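Local coordinates for flagellar motor switch protein FliG (Thermotoga maritima, PDB 3AJC) that probably forms part of the switch complex at the base of the flagellar basal body that sets the direction of motor rotation, at residues L16-F19 with L20-E23; H24-T27 with I28-L32; D103-T106 with E107-M111. One frame throughout, in Å; residues are numbered along the deposited sequence.

Contact 1 of 3, residues L16-F19 with L20-E23; sequences LVNF and LQSE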
ATOM      1  N   LEU A  16     -21.959  10.424  -8.271  1.00 71.58           N
ATOM      2  CA  LEU A  16     -20.806  10.624  -7.397  1.00 69.53           C
ATOM      3  C   LEU A  16     -19.661  11.346  -8.133  1.00 68.59           C
ATOM      4  O   LEU A  16     -19.164  12.375  -7.669  1.00 66.96           O
ATOM      5  CB  LEU A  16     -20.303   9.289  -6.819  1.00 68.82           C
ATOM      6  CG  LEU A  16     -19.185   9.387  -5.760  1.00 68.60           C
ATOM      7  CD1 LEU A  16     -19.438  10.566  -4.825  1.00 68.59           C
ATOM      8  CD2 LEU A  16     -19.104   8.091  -4.960  1.00 68.40           C
ATOM      9  N   VAL A  17     -19.237  10.800  -9.269  1.00 67.51           N
ATOM     10  CA  VAL A  17     -18.170  11.410 -10.059  1.00 66.00           C
ATOM     11  C   VAL A  17     -18.643  12.760 -10.587  1.00 66.46           C
ATOM     12  O   VAL A  17     -17.853  13.686 -10.754  1.00 67.61           O
ATOM     13  CB  VAL A  17     -17.786  10.512 -11.254  1.00 64.01           C
ATOM     14  CG1 VAL A  17     -16.861  11.254 -12.195  1.00 62.76           C
ATOM     15  CG2 VAL A  17     -17.118   9.248 -10.752  1.00 63.37           C
ATOM     16  N   ASN A  18     -19.945  12.863 -10.834  1.00 66.36           N
ATOM     17  CA  ASN A  18     -20.546  14.089 -11.348  1.00 66.79           C
ATOM     18  C   ASN A  18     -20.254  15.307 -10.467  1.00 65.07           C
ATOM     19  O   ASN A  18     -19.866  16.365 -10.963  1.00 64.69           O
ATOM     20  CB  ASN A  18     -22.062  13.908 -11.478  1.00 69.13           C
ATOM     21  CG  ASN A  18     -22.755  15.141 -12.034  1.00 72.01           C
ATOM     22  OD1 ASN A  18     -23.978  15.282 -11.931  1.00 74.09           O
ATOM     23  ND2 ASN A  18     -21.979  16.037 -12.638  1.00 72.95           N
ATOM     24  N   PHE A  19     -20.447  15.154  -9.163  1.00 63.50           N
ATOM     25  CA  PHE A  19     -20.219  16.251  -8.231  1.00 62.86           C
ATOM     26  C   PHE A  19     -18.744  16.536  -7.976  1.00 61.65           C
ATOM     27  O   PHE A  19     -18.332  17.695  -7.955  1.00 60.27           O
ATOM     28  CB  PHE A  19     -20.907  15.960  -6.896  1.00 64.73           C
ATOM     29  CG  PHE A  19     -22.376  15.662  -7.021  1.00 66.39           C
ATOM     30  CD1 PHE A  19     -22.854  14.369  -6.833  1.00 66.65           C
ATOM     31  CD2 PHE A  19     -23.280  16.668  -7.340  1.00 67.31           C
ATOM     32  CE1 PHE A  19     -24.213  14.080  -6.955  1.00 67.16           C
ATOM     33  CE2 PHE A  19     -24.642  16.390  -7.464  1.00 67.90           C
ATOM     34  CZ  PHE A  19     -25.106  15.091  -7.273  1.00 67.47           C
ATOM     35  N   LEU A  20     -17.954  15.483  -7.780  1.00 60.51           N
ATOM     36  CA  LEU A  20     -16.526  15.646  -7.510  1.00 59.19           C
ATOM     37  C   LEU A  20     -15.780  16.315  -8.662  1.00 58.55           C
ATOM     38  O   LEU A  20     -14.865  17.101  -8.432  1.00 58.19           O
ATOM     39  CB  LEU A  20     -15.881  14.289  -7.187  1.00 58.49           C
ATOM     40  CG  LEU A  20     -16.299  13.594  -5.882  1.00 58.25           C
ATOM     41  CD1 LEU A  20     -15.598  12.250  -5.763  1.00 57.87           C
ATOM     42  CD2 LEU A  20     -15.945  14.468  -4.687  1.00 58.25           C
ATOM     43  N   GLN A  21     -16.180  16.011  -9.895  1.00 58.55           N
ATOM     44  CA  GLN A  21     -15.543  16.586 -11.084  1.00 59.03           C
ATOM     45  C   GLN A  21     -15.319  18.092 -11.032  1.00 58.08           C
ATOM     46  O   GLN A  21     -14.266  18.582 -11.436  1.00 57.76           O
ATOM     47  CB  GLN A  21     -16.371  16.310 -12.335  1.00 61.37           C
ATOM     48  CG  GLN A  21     -16.330  14.901 -12.868  1.00 64.97           C
ATOM     49  CD  GLN A  21     -17.054  14.807 -14.194  1.00 66.63           C
ATOM     50  OE1 GLN A  21     -18.156  15.338 -14.343  1.00 67.22           O
ATOM     51  NE2 GLN A  21     -16.444  14.131 -15.162  1.00 68.59           N
ATOM     52  N   SER A  22     -16.324  18.824 -10.561  1.00 57.01           N
ATOM     53  CA  SER A  22     -16.237  20.275 -10.507  1.00 57.04           C
ATOM     54  C   SER A  22     -15.770  20.854  -9.178  1.00 56.17           C
ATOM     55  O   SER A  22     -15.851  22.063  -8.961  1.00 56.33           O
ATOM     56  CB  SER A  22     -17.582  20.886 -10.908  1.00 58.38           C
ATOM     57  OG  SER A  22     -18.656  20.236 -10.250  1.00 62.08           O
ATOM     58  N   GLU A  23     -15.280  19.995  -8.289  1.00 54.52           N
ATOM     59  CA  GLU A  23     -14.779  20.456  -7.002  1.00 53.35           C
ATOM     60  C   GLU A  23     -13.297  20.754  -7.177  1.00 51.72           C
ATOM     61  O   GLU A  23     -12.700  20.395  -8.188  1.00 49.47           O
ATOM     62  CB  GLU A  23     -14.957  19.376  -5.927  1.00 55.99           C
ATOM     63  CG  GLU A  23     -16.399  19.091  -5.537  1.00 59.23           C
ATOM     64  CD  GLU A  23     -17.025  20.216  -4.734  1.00 62.92           C
ATOM     65  OE1 GLU A  23     -18.228  20.106  -4.401  1.00 65.13           O
ATOM     66  OE2 GLU A  23     -16.319  21.208  -4.432  1.00 63.79           O
TER
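L16 and L20 meet one turn apart where helix 14-21 of the FliG middle domain runs out and the chain turns toward the EHPQR motif, whose first residue is E23. Three kinds of interaction hold this helix end. The first is backbone bonding. L20 N gives a weak but nearly straight bond to L16 O (N-H...O 174°), and Q21 N bonds V17 O in the next step of the same i to i+4 pattern, less certainly, because V17 O is modelled too close to Q21 CG. The pattern then fails: S22 N reaches back only three residues, to F19 O, in a weak bond of 3.5 Å, and E23 N closes a firmer turn on L20 O at 2.9 Å. The second is apolar contact. L16 CD1 and L20 CD1 approach to 4.3 Å on the side of the helix that faces helix 37-46, where both leucines touch I43. On another side V17 CG1, anti to its own backbone N (chi1 170°), lies near Q21 CG, itself placed with some doubt, the two side chains passing at a slant. V17 also rests on A46 and L47, and Q21 on P48, so this pair borders the turn after helix 37-46. The third kind is polar: S22 OG, turned between its backbone N and carbonyl carbon (chi1 46°), comes back to F19 O in a weak hydrogen bond, so that this oxygen receives two weak bonds from one serine. In plain van der Waals contact, E23 CG stands 3.4 Å from the same F19 O.

Contact 2 of 3, residues H24-T27 with I28-L32; sequences HPQT and IAVVL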
ATOM      1  N   HIS A  24     -12.702  21.418  -6.197  1.00 49.80           N
ATOM      2  CA  HIS A  24     -11.283  21.716  -6.281  1.00 49.61           C
ATOM      3  C   HIS A  24     -10.510  20.408  -6.052  1.00 47.65           C
ATOM      4  O   HIS A  24     -10.879  19.606  -5.199  1.00 46.55           O
ATOM      5  CB  HIS A  24     -10.897  22.745  -5.214  1.00 49.85           C
ATOM      6  CG  HIS A  24      -9.457  23.162  -5.275  1.00 51.88           C
ATOM      7  ND1 HIS A  24      -8.986  24.049  -6.223  1.00 53.61           N
ATOM      8  CD2 HIS A  24      -8.396  22.769  -4.552  1.00 52.19           C
ATOM      9  CE1 HIS A  24      -7.677  24.176  -6.072  1.00 54.14           C
ATOM     10  NE2 HIS A  24      -7.288  23.415  -5.072  1.00 54.37           N
ATOM     11  N   PRO A  25      -9.436  20.171  -6.819  1.00 46.13           N
ATOM     12  CA  PRO A  25      -8.661  18.938  -6.636  1.00 45.75           C
ATOM     13  C   PRO A  25      -8.418  18.580  -5.160  1.00 45.75           C
ATOM     14  O   PRO A  25      -8.614  17.428  -4.746  1.00 44.59           O
ATOM     15  CB  PRO A  25      -7.366  19.242  -7.378  1.00 44.47           C
ATOM     16  CG  PRO A  25      -7.852  20.065  -8.535  1.00 46.11           C
ATOM     17  CD  PRO A  25      -8.855  21.009  -7.882  1.00 45.15           C
ATOM     18  N   GLN A  26      -7.996  19.574  -4.378  1.00 45.73           N
ATOM     19  CA  GLN A  26      -7.715  19.395  -2.952  1.00 45.16           C
ATOM     20  C   GLN A  26      -8.925  18.830  -2.227  1.00 43.94           C
ATOM     21  O   GLN A  26      -8.807  17.927  -1.399  1.00 44.37           O
ATOM     22  CB  GLN A  26      -7.310  20.736  -2.325  1.00 47.82           C
ATOM     23  CG  GLN A  26      -7.019  20.693  -0.833  1.00 49.66           C
ATOM     24  CD  GLN A  26      -5.989  19.637  -0.458  1.00 52.28           C
ATOM     25  OE1 GLN A  26      -4.951  19.495  -1.106  1.00 53.57           O
ATOM     26  NE2 GLN A  26      -6.270  18.898   0.606  1.00 55.66           N
ATOM     27  N   THR A  27     -10.092  19.371  -2.542  1.00 42.77           N
ATOM     28  CA  THR A  27     -11.329  18.911  -1.933  1.00 42.18           C
ATOM     29  C   THR A  27     -11.586  17.466  -2.355  1.00 40.26           C
ATOM     30  O   THR A  27     -12.158  16.670  -1.601  1.00 41.31           O
ATOM     31  CB  THR A  27     -12.500  19.803  -2.373  1.00 43.74           C
ATOM     32  OG1 THR A  27     -12.202  21.166  -2.034  1.00 47.80           O
ATOM     33  CG2 THR A  27     -13.787  19.384  -1.688  1.00 44.34           C
ATOM     34  N   ILE A  28     -11.162  17.130  -3.568  1.00 37.47           N
ATOM     35  CA  ILE A  28     -11.329  15.774  -4.085  1.00 35.79           C
ATOM     36  C   ILE A  28     -10.416  14.837  -3.298  1.00 33.36           C
ATOM     37  O   ILE A  28     -10.838  13.764  -2.864  1.00 31.20           O
ATOM     38  CB  ILE A  28     -10.966  15.701  -5.593  1.00 36.54           C
ATOM     39  CG1 ILE A  28     -11.950  16.557  -6.402  1.00 35.59           C
ATOM     40  CG2 ILE A  28     -10.991  14.247  -6.069  1.00 35.42           C
ATOM     41  CD1 ILE A  28     -11.671  16.576  -7.902  1.00 35.67           C
ATOM     42  N   ALA A  29      -9.169  15.266  -3.113  1.00 32.22           N
ATOM     43  CA  ALA A  29      -8.174  14.502  -2.367  1.00 34.23           C
ATOM     44  C   ALA A  29      -8.684  14.158  -0.969  1.00 36.58           C
ATOM     45  O   ALA A  29      -8.512  13.034  -0.486  1.00 39.08           O
ATOM     46  CB  ALA A  29      -6.897  15.298  -2.265  1.00 33.91           C
ATOM     47  N   VAL A  30      -9.328  15.123  -0.323  1.00 37.66           N
ATOM     48  CA  VAL A  30      -9.861  14.918   1.019  1.00 36.08           C
ATOM     49  C   VAL A  30     -10.944  13.852   1.083  1.00 36.17           C
ATOM     50  O   VAL A  30     -10.926  12.988   1.971  1.00 35.49           O
ATOM     51  CB  VAL A  30     -10.442  16.234   1.604  1.00 36.05           C
ATOM     52  CG1 VAL A  30     -11.286  15.932   2.829  1.00 33.43           C
ATOM     53  CG2 VAL A  30      -9.311  17.174   1.972  1.00 35.44           C
ATOM     54  N   VAL A  31     -11.897  13.923   0.163  1.00 35.96           N
ATOM     55  CA  VAL A  31     -12.987  12.959   0.145  1.00 37.02           C
ATOM     56  C   VAL A  31     -12.484  11.541  -0.104  1.00 36.66           C
ATOM     57  O   VAL A  31     -12.877  10.610   0.589  1.00 39.28           O
ATOM     58  CB  VAL A  31     -14.033  13.293  -0.951  1.00 38.04           C
ATOM     59  CG1 VAL A  31     -15.120  12.207  -0.974  1.00 39.31           C
ATOM     60  CG2 VAL A  31     -14.651  14.660  -0.692  1.00 36.23           C
ATOM     61  N   LEU A  32     -11.608  11.382  -1.089  1.00 37.96           N
ATOM     62  CA  LEU A  32     -11.095  10.060  -1.437  1.00 37.49           C
ATOM     63  C   LEU A  32     -10.199   9.454  -0.368  1.00 39.25           C
ATOM     64  O   LEU A  32     -10.239   8.238  -0.137  1.00 36.77           O
ATOM     65  CB  LEU A  32     -10.327  10.102  -2.768  1.00 35.94           C
ATOM     66  CG  LEU A  32     -11.032  10.546  -4.064  1.00 34.12           C
ATOM     67  CD1 LEU A  32     -10.303   9.964  -5.277  1.00 31.76           C
ATOM     68  CD2 LEU A  32     -12.452  10.062  -4.067  1.00 32.20           C
TER
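H24 O and I28 N join across the first turn of helix 25-33, which H24 precedes as N-cap residue; H24, P25 and Q26 belong to the EHPQR motif, important for interaction with FliM. The H24 carbonyl accepts I28 N at 3.0 Å, and I28 CG1 lies beside the same oxygen. P25 CD lies over the rim of one face of the H24 imidazole. P25 O takes A29 N at 2.8 Å, almost in line with its C=O, and also a weak, strongly bent bond from I28 N (117°). The P25 side chain touches R58 on helix 49-60, the remaining residue of the motif. Q26 O accepts V30 N, tilted from the carbonyl plane. The Q26 chain leaves with CG anti to the backbone N (chi1 179°) and bends at chi2, bringing NE2 to 3.8 Å from V30 CG2, while OE1 is hydrogen-bonded by R58 NH1. That bond helps fix the turn of the amide and ties the new helix to helix 49-60. T27 O receives V31 N at 3.3 Å, its donor tilted 30° from the carbonyl plane, and V31 CG2 packs 3.3 Å from T27 O.

Contact 3 of 3, residues D103-T106 with E107-M111; sequences DRTT and EKKIM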
ATOM      1  N   ASP A 103      -6.673   0.677 -12.581  1.00 28.19           N
ATOM      2  CA  ASP A 103      -6.407  -0.186 -13.713  1.00 31.56           C
ATOM      3  C   ASP A 103      -4.956   0.155 -14.055  1.00 34.10           C
ATOM      4  O   ASP A 103      -4.526   1.299 -13.879  1.00 32.36           O
ATOM      5  CB  ASP A 103      -7.320   0.159 -14.897  1.00 31.16           C
ATOM      6  CG  ASP A 103      -7.193   1.608 -15.335  1.00 35.24           C
ATOM      7  OD1 ASP A 103      -7.644   2.504 -14.582  1.00 38.46           O
ATOM      8  OD2 ASP A 103      -6.636   1.860 -16.427  1.00 36.94           O
ATOM      9  N   ARG A 104      -4.211  -0.833 -14.535  1.00 36.35           N
ATOM     10  CA  ARG A 104      -2.810  -0.658 -14.905  1.00 39.03           C
ATOM     11  C   ARG A 104      -2.524   0.592 -15.733  1.00 38.73           C
ATOM     12  O   ARG A 104      -1.613   1.359 -15.421  1.00 37.94           O
ATOM     13  CB  ARG A 104      -2.331  -1.881 -15.686  1.00 43.00           C
ATOM     14  CG  ARG A 104      -0.966  -2.378 -15.280  1.00 49.46           C
ATOM     15  CD  ARG A 104      -1.021  -3.880 -15.183  1.00 55.01           C
ATOM     16  NE  ARG A 104      -2.136  -4.268 -14.324  1.00 59.90           N
ATOM     17  CZ  ARG A 104      -2.628  -5.499 -14.237  1.00 59.66           C
ATOM     18  NH1 ARG A 104      -2.102  -6.480 -14.960  1.00 61.27           N
ATOM     19  NH2 ARG A 104      -3.647  -5.743 -13.428  1.00 57.91           N
ATOM     20  N   THR A 105      -3.296   0.778 -16.796  1.00 37.89           N
ATOM     21  CA  THR A 105      -3.130   1.916 -17.687  1.00 38.00           C
ATOM     22  C   THR A 105      -3.155   3.252 -16.958  1.00 37.49           C
ATOM     23  O   THR A 105      -2.200   4.020 -17.028  1.00 38.51           O
ATOM     24  CB  THR A 105      -4.219   1.921 -18.769  1.00 39.63           C
ATOM     25  OG1 THR A 105      -4.142   0.702 -19.521  1.00 41.56           O
ATOM     26  CG2 THR A 105      -4.037   3.114 -19.703  1.00 37.15           C
ATOM     27  N   THR A 106      -4.250   3.536 -16.265  1.00 35.62           N
ATOM     28  CA  THR A 106      -4.348   4.789 -15.537  1.00 34.45           C
ATOM     29  C   THR A 106      -3.204   4.924 -14.520  1.00 33.03           C
ATOM     30  O   THR A 106      -2.614   5.990 -14.406  1.00 34.15           O
ATOM     31  CB  THR A 106      -5.708   4.907 -14.804  1.00 34.07           C
ATOM     32  OG1 THR A 106      -6.772   4.848 -15.756  1.00 36.17           O
ATOM     33  CG2 THR A 106      -5.810   6.214 -14.077  1.00 30.51           C
ATOM     34  N   GLU A 107      -2.891   3.846 -13.800  1.00 31.28           N
ATOM     35  CA  GLU A 107      -1.827   3.855 -12.795  1.00 31.03           C
ATOM     36  C   GLU A 107      -0.487   4.250 -13.420  1.00 32.94           C
ATOM     37  O   GLU A 107       0.258   5.068 -12.862  1.00 27.12           O
ATOM     38  CB  GLU A 107      -1.732   2.475 -12.131  1.00 30.85           C
ATOM     39  CG  GLU A 107      -0.782   2.347 -10.943  1.00 32.81           C
ATOM     40  CD  GLU A 107       0.675   2.280 -11.360  1.00 36.78           C
ATOM     41  OE1 GLU A 107       0.969   1.602 -12.368  1.00 37.52           O
ATOM     42  OE2 GLU A 107       1.525   2.895 -10.680  1.00 38.75           O
ATOM     43  N   LYS A 108      -0.200   3.679 -14.589  1.00 35.11           N
ATOM     44  CA  LYS A 108       1.035   3.956 -15.316  1.00 37.99           C
ATOM     45  C   LYS A 108       1.128   5.416 -15.742  1.00 38.28           C
ATOM     46  O   LYS A 108       2.196   6.014 -15.679  1.00 38.88           O
ATOM     47  CB  LYS A 108       1.129   3.074 -16.553  1.00 40.10           C
ATOM     48  CG  LYS A 108       2.241   2.050 -16.512  1.00 46.35           C
ATOM     49  CD  LYS A 108       2.020   0.984 -15.440  1.00 50.17           C
ATOM     50  CE  LYS A 108       3.015  -0.162 -15.612  1.00 51.87           C
ATOM     51  NZ  LYS A 108       2.853  -1.202 -14.573  1.00 55.87           N
ATOM     52  N   LYS A 109       0.012   5.990 -16.177  1.00 38.00           N
ATOM     53  CA  LYS A 109       0.002   7.388 -16.599  1.00 38.12           C
ATOM     54  C   LYS A 109       0.272   8.334 -15.420  1.00 36.62           C
ATOM     55  O   LYS A 109       1.000   9.318 -15.552  1.00 35.43           O
ATOM     56  CB  LYS A 109      -1.344   7.743 -17.231  1.00 40.55           C
ATOM     57  CG  LYS A 109      -1.655   7.005 -18.527  1.00 47.02           C
ATOM     58  CD  LYS A 109      -3.007   7.459 -19.074  1.00 49.18           C
ATOM     59  CE  LYS A 109      -3.286   6.891 -20.449  1.00 50.91           C
ATOM     60  NZ  LYS A 109      -4.551   7.474 -20.995  1.00 55.14           N
ATOM     61  N   ILE A 110      -0.329   8.046 -14.272  1.00 34.21           N
ATOM     62  CA  ILE A 110      -0.124   8.888 -13.104  1.00 32.99           C
ATOM     63  C   ILE A 110       1.316   8.781 -12.587  1.00 34.15           C
ATOM     64  O   ILE A 110       1.919   9.777 -12.170  1.00 30.62           O
ATOM     65  CB  ILE A 110      -1.085   8.500 -11.961  1.00 31.19           C
ATOM     66  CG1 ILE A 110      -2.531   8.817 -12.370  1.00 31.86           C
ATOM     67  CG2 ILE A 110      -0.682   9.221 -10.686  1.00 29.44           C
ATOM     68  CD1 ILE A 110      -3.587   8.444 -11.332  1.00 26.08           C
ATOM     69  N   MET A 111       1.856   7.564 -12.616  1.00 32.69           N
ATOM     70  CA  MET A 111       3.208   7.328 -12.136  1.00 35.13           C
ATOM     71  C   MET A 111       4.239   7.981 -13.054  1.00 36.84           C
ATOM     72  O   MET A 111       5.205   8.573 -12.575  1.00 36.24           O
ATOM     73  CB  MET A 111       3.475   5.820 -12.007  1.00 33.02           C
ATOM     74  CG  MET A 111       4.832   5.454 -11.379  1.00 33.46           C
ATOM     75  SD  MET A 111       5.159   6.264  -9.770  1.00 37.38           S
ATOM     76  CE  MET A 111       4.290   5.156  -8.554  1.00 35.21           C
TER
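T106, with a chi1 of -60°, turns its two branches to different tasks: CG2, anti to the backbone N, runs along helix 104-117 toward I110 CD1, 4.2 Å away, while OG1, beside that N, faces the carboxylate of D103. D103 in turn sends this carboxylate forward over the first turn through a chi1 of 57°, which sets CG between the backbone N and the carbonyl carbon. T106 OG1 donates to D103 OD1 at 2.8 Å, on the syn lone pair, while T106 N donates to D103 OD2 at 2.9 Å from above the carboxylate plane. D103 is thus the N-cap, its side chain gripped by two donors of one residue, and the negative group probably also suits the positive end of the helix dipole. Regular i to i+4 bonding starts at once: E107 N bonds D103 O nearly straight (169°), and K108 N bonds R104 O at 2.8 Å. T106 and I110 both rest on Q52 of helix 49-60. Replacing T106 by an alanine would probably leave D103 OD1 without its hydroxyl mate and the carboxylate, keeping only the T106 N bond of the two, freer to turn, and open a small gap beside I110. Toward the exposed side, T105 CG2 lies alongside K109 CE at 3.9 Å. R104 and K108 also run side by side, R104 CG 4.1 Å from K108 NZ, although their charged groups stay apart. E107 packs against L102, M99 and M129; its CB sits 3.5 Å from R104 O.

Overall arrangement
Contacts 1 and 2 adjoin along the chain, with centres 10 Å apart: helix 14-21 ends in 20-23 and helix 25-33 begins in 24-27. They touch through L20 O and I28 CD1 at 3.3 Å, and L20 CD1 lies 4.2 Å from L32 CD2. Between them they hold E23, H24, P25 and Q26 of the EHPQR motif. R58 completes it from helix 49-60, with its side chain about 3 Å from that of Q26 but about 10 Å from that of E23. Contact 3 stands apart, its centre 19 Å from that of contact 2 and 21 Å from that of contact 1. Helix 49-60 links contacts 2 and 3, packing against both I28 and I110.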